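PDB 3NTK: maternal protein tudor, which recognises methylarginine in Aubergine, probably acts in the piRNA pathway and is required during oogenesis for primordial germ cell formation. Local coordinates for residues A56-D61 against F85-V90; L143-K146 against T150-V153; L155-Q158 against E164-Q167. All blocks are in the same frame, centred on the assembly; numbering follows the deposited sequence.

Contact 1 (A56-D61 against F85-V90)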
loop_
_atom_site.group_PDB
_atom_site.type_symbol
_atom_site.label_atom_id
_atom_site.label_comp_id
_atom_site.label_asym_id
_atom_site.label_seq_id
_atom_site.Cartn_x
_atom_site.Cartn_y
_atom_site.Cartn_z
ATOM N N ALA A 56 3.554 5.744 13.245
ATOM C CA ALA A 56 4.426 4.696 13.747
ATOM C C ALA A 56 5.726 4.625 12.958
ATOM O O ALA A 56 5.772 4.950 11.773
ATOM C CB ALA A 56 3.701 3.351 13.693
ATOM N N GLN A 57 6.787 4.189 13.623
ATOM C CA GLN A 57 8.077 4.096 12.965
ATOM C C GLN A 57 8.304 2.711 12.369
ATOM O O GLN A 57 8.085 1.698 13.024
ATOM C CB GLN A 57 9.194 4.423 13.958
ATOM C CG GLN A 57 10.575 4.414 13.340
ATOM C CD GLN A 57 11.651 4.803 14.334
ATOM O OE1 GLN A 57 11.794 4.180 15.387
ATOM N NE2 GLN A 57 12.408 5.841 14.007
ATOM N N PHE A 58 8.728 2.688 11.113
ATOM C CA PHE A 58 9.030 1.444 10.412
ATOM C C PHE A 58 10.486 1.150 10.773
ATOM O O PHE A 58 11.390 1.845 10.321
ATOM C CB PHE A 58 8.877 1.660 8.902
ATOM C CG PHE A 58 9.132 0.430 8.070
ATOM C CD1 PHE A 58 8.903 -0.842 8.580
ATOM C CD2 PHE A 58 9.544 0.555 6.749
ATOM C CE1 PHE A 58 9.078 -1.979 7.780
ATOM C CE2 PHE A 58 9.721 -0.573 5.938
ATOM C CZ PHE A 58 9.486 -1.838 6.456
ATOM N N PRO A 59 10.723 0.120 11.601
ATOM C CA PRO A 59 12.060 -0.289 12.055
ATOM C C PRO A 59 13.114 -0.449 10.966
ATOM O O PRO A 59 14.286 -0.143 11.174
ATOM C CB PRO A 59 11.790 -1.605 12.777
ATOM C CG PRO A 59 10.408 -1.409 13.317
ATOM C CD PRO A 59 9.700 -0.797 12.133
ATOM N N GLU A 60 12.691 -0.936 9.807
ATOM C CA GLU A 60 13.597 -1.165 8.690
ATOM C C GLU A 60 14.074 0.130 8.040
ATOM O O GLU A 60 15.182 0.199 7.500
ATOM C CB GLU A 60 12.893 -2.031 7.646
ATOM C CG GLU A 60 13.771 -2.488 6.504
ATOM C CD GLU A 60 12.976 -3.214 5.438
ATOM O OE1 GLU A 60 12.313 -4.218 5.773
ATOM O OE2 GLU A 60 13.012 -2.775 4.269
ATOM N N ASP A 61 13.238 1.157 8.113
ATOM C CA ASP A 61 13.532 2.450 7.504
ATOM C C ASP A 61 13.801 3.523 8.558
ATOM O O ASP A 61 14.474 4.519 8.288
ATOM C CB ASP A 61 12.330 2.857 6.642
ATOM C CG ASP A 61 12.729 3.591 5.383
ATOM O OD1 ASP A 61 13.718 3.178 4.737
ATOM O OD2 ASP A 61 12.040 4.570 5.025
ATOM N N PHE A 85 1.558 3.007 2.304
ATOM C CA PHE A 85 2.550 2.196 1.603
ATOM C C PHE A 85 2.220 0.712 1.494
ATOM O O PHE A 85 2.980 -0.064 0.908
ATOM C CB PHE A 85 3.924 2.406 2.242
ATOM C CG PHE A 85 4.420 3.818 2.122
ATOM C CD1 PHE A 85 3.978 4.803 3.001
ATOM C CD2 PHE A 85 5.269 4.181 1.081
ATOM C CE1 PHE A 85 4.370 6.130 2.842
ATOM C CE2 PHE A 85 5.665 5.502 0.912
ATOM C CZ PHE A 85 5.214 6.480 1.796
ATOM N N GLY A 86 1.087 0.320 2.064
ATOM C CA GLY A 86 0.636 -1.057 1.976
ATOM C C GLY A 86 1.395 -2.186 2.650
ATOM O O GLY A 86 1.058 -3.350 2.429
ATOM N N ASN A 87 2.390 -1.861 3.469
ATOM C CA ASN A 87 3.178 -2.886 4.151
ATOM C C ASN A 87 2.884 -2.979 5.648
ATOM O O ASN A 87 2.464 -2.002 6.268
ATOM C CB ASN A 87 4.673 -2.649 3.924
ATOM C CG ASN A 87 5.174 -1.393 4.609
ATOM O OD1 ASN A 87 4.618 -0.309 4.430
ATOM N ND2 ASN A 87 6.232 -1.531 5.400
ATOM N N ASN A 88 3.111 -4.158 6.223
ATOM C CA ASN A 88 2.897 -4.368 7.649
ATOM C C ASN A 88 4.231 -4.610 8.340
ATOM O O ASN A 88 5.168 -5.138 7.740
ATOM C CB ASN A 88 1.983 -5.572 7.885
ATOM C CG ASN A 88 0.556 -5.307 7.462
ATOM O OD1 ASN A 88 0.308 -4.822 6.365
ATOM N ND2 ASN A 88 -0.390 -5.629 8.332
ATOM N N ALA A 89 4.311 -4.226 9.606
ATOM C CA ALA A 89 5.535 -4.408 10.370
ATOM C C ALA A 89 5.241 -4.299 11.853
ATOM O O ALA A 89 4.249 -3.694 12.257
ATOM C CB ALA A 89 6.556 -3.358 9.967
ATOM N N VAL A 90 6.103 -4.906 12.659
ATOM C CA VAL A 90 5.959 -4.865 14.106
ATOM C C VAL A 90 6.833 -3.711 14.572
ATOM O O VAL A 90 7.985 -3.601 14.157
ATOM C CB VAL A 90 6.465 -6.169 14.759
ATOM C CG1 VAL A 90 6.383 -6.056 16.276
ATOM C CG2 VAL A 90 5.641 -7.352 14.267
#
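Phe58 and Asn87 meet as two walls of what is consistent with the aromatic cage of a Tudor domain, the pocket in which this family receives methylated arginine. Phe82, Tyr65 and Phe85 gather round them: Phe82 meets the Phe58 ring, the Phe58 side chain also touches Tyr65, and Phe85 meets the ring of Tyr65. The Phe58 side chain starts out with CG anti to the backbone N (chi1 -179°), a torsion that carries the ring across to strand 87-95. CB and CG only lead the way. CD1 and CE1 lie against the methyl of Ala89, CE1 at 3.6 Å from its CB. CE1 also serves the Asn87 amide, which CE2, CZ and, more distantly, CD2 approach as well; CZ is 3.4 Å from Asn87 ND2. That nitrogen stands over one face of the ring, displaced toward the rim, and the amide plane is turned 70° from the ring plane. Glu60 CB lies over the other face, so the phenyl group is flanked on both sides. The turn after Phe58 is held by a backbone hydrogen bond from Asp61 N to Phe58 O, and beside it Pro59 CG rests 3.4 Å from Val90 O.

Contact 2 (L143-K146 against T150-V153)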
loop_
_atom_site.group_PDB
_atom_site.type_symbol
_atom_site.label_atom_id
_atom_site.label_comp_id
_atom_site.label_asym_id
_atom_site.label_seq_id
_atom_site.Cartn_x
_atom_site.Cartn_y
_atom_site.Cartn_z
ATOM N N LEU A 143 -12.265 -2.374 -12.237
ATOM C CA LEU A 143 -13.542 -2.960 -12.602
ATOM C C LEU A 143 -14.580 -2.736 -11.516
ATOM O O LEU A 143 -15.777 -2.661 -11.797
ATOM C CB LEU A 143 -13.375 -4.461 -12.864
ATOM C CG LEU A 143 -12.322 -4.838 -13.911
ATOM C CD1 LEU A 143 -12.272 -6.350 -14.057
ATOM C CD2 LEU A 143 -12.655 -4.188 -15.240
ATOM N N ALA A 144 -14.122 -2.633 -10.274
ATOM C CA ALA A 144 -15.023 -2.418 -9.157
ATOM C C ALA A 144 -14.272 -2.219 -7.852
ATOM O O ALA A 144 -13.081 -2.522 -7.743
ATOM C CB ALA A 144 -15.971 -3.599 -9.024
ATOM N N THR A 145 -14.986 -1.693 -6.866
ATOM C CA THR A 145 -14.431 -1.469 -5.541
ATOM C C THR A 145 -15.356 -2.215 -4.585
ATOM O O THR A 145 -16.547 -1.918 -4.511
ATOM C CB THR A 145 -14.401 0.031 -5.199
ATOM O OG1 THR A 145 -13.514 0.702 -6.101
ATOM C CG2 THR A 145 -13.925 0.248 -3.769
ATOM N N LYS A 146 -14.805 -3.203 -3.884
ATOM C CA LYS A 146 -15.571 -4.015 -2.943
ATOM C C LYS A 146 -15.968 -3.248 -1.694
ATOM O O LYS A 146 -15.446 -2.170 -1.422
ATOM C CB LYS A 146 -14.764 -5.240 -2.514
ATOM C CG LYS A 146 -14.380 -6.185 -3.632
ATOM C CD LYS A 146 -13.540 -7.310 -3.062
ATOM C CE LYS A 146 -13.246 -8.385 -4.082
ATOM N NZ LYS A 146 -12.499 -9.489 -3.432
ATOM N N THR A 150 -11.304 -2.812 -1.347
ATOM C CA THR A 150 -10.421 -3.448 -2.320
ATOM C C THR A 150 -10.899 -3.250 -3.755
ATOM O O THR A 150 -12.090 -3.376 -4.037
ATOM C CB THR A 150 -10.323 -4.958 -2.056
ATOM O OG1 THR A 150 -9.752 -5.179 -0.761
ATOM C CG2 THR A 150 -9.459 -5.638 -3.125
ATOM N N HIS A 151 -9.966 -2.935 -4.655
ATOM C CA HIS A 151 -10.292 -2.761 -6.068
ATOM C C HIS A 151 -10.072 -4.074 -6.815
ATOM O O HIS A 151 -9.043 -4.719 -6.631
ATOM C CB HIS A 151 -9.367 -1.747 -6.753
ATOM C CG HIS A 151 -9.592 -0.322 -6.361
ATOM N ND1 HIS A 151 -10.842 0.256 -6.325
ATOM C CD2 HIS A 151 -8.712 0.668 -6.083
ATOM C CE1 HIS A 151 -10.722 1.541 -6.042
ATOM N NE2 HIS A 151 -9.439 1.817 -5.892
ATOM N N VAL A 152 -11.028 -4.465 -7.654
ATOM C CA VAL A 152 -10.857 -5.655 -8.490
ATOM C C VAL A 152 -10.358 -5.005 -9.775
ATOM O O VAL A 152 -11.025 -4.136 -10.323
ATOM C CB VAL A 152 -12.177 -6.388 -8.761
ATOM C CG1 VAL A 152 -11.939 -7.519 -9.774
ATOM C CG2 VAL A 152 -12.731 -6.955 -7.456
ATOM N N VAL A 153 -9.185 -5.411 -10.246
ATOM C CA VAL A 153 -8.595 -4.772 -11.417
ATOM C C VAL A 153 -8.040 -5.689 -12.503
ATOM O O VAL A 153 -7.920 -6.897 -12.327
ATOM C CB VAL A 153 -7.418 -3.853 -10.982
ATOM C CG1 VAL A 153 -7.851 -2.929 -9.846
ATOM C CG2 VAL A 153 -6.221 -4.710 -10.543
#
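Leu143-Thr145 and His151-Val153 run antiparallel as the two arms of a beta hairpin, their short axes 4.6 Å apart at an angle of 167°. The pairing is interrupted by a classic beta bulge in which Leu143 and Ala144 both face Val152. Val152 O takes its main bond from Leu143 N at 2.9 Å; Ala144 N adds a weak one at 3.4 Å. Past the bulge the pattern is regular, with Val152 N donating to Ala144 O at 2.8 Å and Lys146 N to Thr150 O at 2.7 Å.

On the side of the sheet that carries Thr145 and His151, the two side chains lie alongside each other and point the same way. Thr145 OG1 meets the imidazole at its edge, in the ring plane, 2.7 Å from His151 ND1, but the bond is weak because it is bent to 121° at the hydrogen. The other side belongs to Ala144 and Val152. There the Lys146 chain, extended beyond CG, crosses the valine at about a right angle and lays CE 3.7 Å from Val152 CG2. Its amine goes on to a salt bridge with Glu112 of strand 109-113, the next strand of the OB-fold sheet, where His110 likewise bonds Thr150 OG1. With ND1 as donor to the threonine and NE2 in a hydrogen bond with Arg109 NH1, the contacts of His151 are consistent with a neutral ring carrying its proton on ND1, though both bonds are weak.

Contact 3 (L155-Q158 against E164-Q167)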
loop_
_atom_site.group_PDB
_atom_site.type_symbol
_atom_site.label_atom_id
_atom_site.label_comp_id
_atom_site.label_asym_id
_atom_site.label_seq_id
_atom_site.Cartn_x
_atom_site.Cartn_y
_atom_site.Cartn_z
ATOM N N LEU A 155 -4.661 -5.785 -14.883
ATOM C CA LEU A 155 -3.324 -5.206 -14.888
ATOM C C LEU A 155 -2.701 -5.080 -16.276
ATOM O O LEU A 155 -2.839 -5.970 -17.122
ATOM C CB LEU A 155 -2.414 -6.043 -13.983
ATOM C CG LEU A 155 -0.977 -5.578 -13.729
ATOM C CD1 LEU A 155 -0.984 -4.269 -12.965
ATOM C CD2 LEU A 155 -0.229 -6.654 -12.947
ATOM N N PHE A 156 -2.014 -3.965 -16.493
ATOM C CA PHE A 156 -1.345 -3.700 -17.760
ATOM C C PHE A 156 0.083 -3.233 -17.525
ATOM O O PHE A 156 0.413 -2.681 -16.473
ATOM C CB PHE A 156 -2.092 -2.629 -18.560
ATOM C CG PHE A 156 -3.513 -2.994 -18.889
ATOM C CD1 PHE A 156 -4.487 -3.013 -17.897
ATOM C CD2 PHE A 156 -3.872 -3.340 -20.189
ATOM C CE1 PHE A 156 -5.802 -3.374 -18.193
ATOM C CE2 PHE A 156 -5.184 -3.703 -20.496
ATOM C CZ PHE A 156 -6.150 -3.720 -19.494
ATOM N N TYR A 157 0.933 -3.460 -18.517
ATOM C CA TYR A 157 2.323 -3.043 -18.440
ATOM C C TYR A 157 2.639 -2.442 -19.806
ATOM O O TYR A 157 2.493 -3.106 -20.830
ATOM C CB TYR A 157 3.222 -4.240 -18.146
ATOM C CG TYR A 157 4.674 -3.874 -17.990
ATOM C CD1 TYR A 157 5.085 -2.948 -17.030
ATOM C CD2 TYR A 157 5.643 -4.451 -18.808
ATOM C CE1 TYR A 157 6.430 -2.606 -16.890
ATOM C CE2 TYR A 157 6.982 -4.122 -18.676
ATOM C CZ TYR A 157 7.368 -3.202 -17.721
ATOM O OH TYR A 157 8.696 -2.888 -17.604
ATOM N N GLN A 158 3.058 -1.180 -19.812
ATOM C CA GLN A 158 3.332 -0.475 -21.058
ATOM C C GLN A 158 2.015 -0.417 -21.833
ATOM O O GLN A 158 1.984 -0.489 -23.058
ATOM C CB GLN A 158 4.410 -1.196 -21.866
ATOM C CG GLN A 158 5.789 -1.124 -21.231
ATOM C CD GLN A 158 6.867 -1.710 -22.117
ATOM O OE1 GLN A 158 6.951 -1.385 -23.302
ATOM N NE2 GLN A 158 7.707 -2.567 -21.548
ATOM N N GLU A 164 0.248 -10.489 -21.958
ATOM C CA GLU A 164 0.981 -10.340 -23.209
ATOM C C GLU A 164 2.461 -10.063 -22.968
ATOM O O GLU A 164 3.305 -10.451 -23.772
ATOM C CB GLU A 164 0.390 -9.203 -24.045
ATOM C CG GLU A 164 1.098 -9.001 -25.374
ATOM C CD GLU A 164 0.566 -7.811 -26.148
ATOM O OE1 GLU A 164 -0.664 -7.741 -26.360
ATOM O OE2 GLU A 164 1.382 -6.949 -26.546
ATOM N N LYS A 165 2.776 -9.397 -21.859
ATOM C CA LYS A 165 4.162 -9.070 -21.542
ATOM C C LYS A 165 4.890 -10.209 -20.836
ATOM O O LYS A 165 6.108 -10.162 -20.668
ATOM C CB LYS A 165 4.220 -7.802 -20.685
ATOM C CG LYS A 165 3.358 -6.670 -21.218
ATOM C CD LYS A 165 3.750 -6.249 -22.627
ATOM C CE LYS A 165 5.074 -5.513 -22.642
ATOM N NZ LYS A 165 5.313 -4.871 -23.966
ATOM N N LEU A 166 4.143 -11.222 -20.406
ATOM C CA LEU A 166 4.737 -12.382 -19.747
ATOM C C LEU A 166 5.092 -13.357 -20.866
ATOM O O LEU A 166 4.351 -14.289 -21.156
ATOM C CB LEU A 166 3.740 -13.020 -18.778
ATOM C CG LEU A 166 3.302 -12.147 -17.596
ATOM C CD1 LEU A 166 2.275 -12.893 -16.759
ATOM C CD2 LEU A 166 4.514 -11.776 -16.751
ATOM N N GLN A 167 6.242 -13.125 -21.488
ATOM C CA GLN A 167 6.694 -13.932 -22.612
ATOM C C GLN A 167 6.929 -15.417 -22.361
ATOM O O GLN A 167 6.753 -16.226 -23.270
ATOM C CB GLN A 167 7.954 -13.303 -23.210
ATOM C CG GLN A 167 7.737 -11.875 -23.686
ATOM C CD GLN A 167 8.937 -11.315 -24.415
ATOM O OE1 GLN A 167 10.023 -11.191 -23.845
ATOM N NE2 GLN A 167 8.751 -10.978 -25.685
#
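The carbonyl oxygen of Tyr157 is lined by three successive methylenes of Lys165: CG lies 3.7 Å from Tyr157 O, CD 3.8 Å and CE 4.0 Å. No hydrogen bond joins the two segments here, and the lysine works through its hydrocarbon chain. That chain does not stretch out; bends at chi2 (-59°) and chi3 (-71°) fold it back over the end of the strand, which is how CG and CE can both reach the same neighbour. Lys165 CG meets the tyrosine ring at its edge, in the ring plane, and stands 3.9 Å from Tyr157 CB. Tyr157 CD2 in turn has Lys165 CE at 4.0 Å, the two side chains crossing at about a right angle.

The contact brings the short, weakly bonded helix 162-165 against strand 151-157, at the C-terminal edge of the OB-fold part of this extended Tudor domain. Just beyond, Leu166 packs on Leu126 and Phe129 of helix 120-131, the helix to which the Cys121-Cys169 disulfide ties the chain end. The Tyr157 ring also meets that helix, edge-to-face with Phe129, and its OH is hydrogen-bonded to Glu136.

Gln158 adds a looser contact. Its CG sits over one face of the Tyr157 ring, near the rim, and its amide crosses the end of the lysine, with OE1 3.9 Å from Lys165 NZ, too far for a hydrogen bond. With an alanine in place of Lys165, the methylenes beyond CB are gone, which would probably uncover the CD2 edge and carbonyl oxygen of Tyr157 and leave the Gln158 amide without its neighbouring ammonium group. That group lies at almost equal range from both ends of the amide, NE2 of Gln158 being 4.1 Å from Lys165 NZ.

How the contacts relate
Contact 1 belongs to the Tudor barrel, whereas contacts 2 and 3 share strand 151-157 of the OB-fold sheet and lie across the chain's centre from it; the centres of contacts 1 and 2 are about 25 Å apart. Contact 2 is partly buried and is the one held by backbone hydrogen bonds, as suits neighbouring strands. Contacts 1 and 3 are surface contacts without a hydrogen bond between their segments. Even these differ: an aromatic face meets an amide in 56-61 with 85-90, at a probable binding pocket, whereas an aromatic edge meets a curled aliphatic chain in 155-158 with 164-167, where a short helix near the C-terminus packs on the end of strand 151-157.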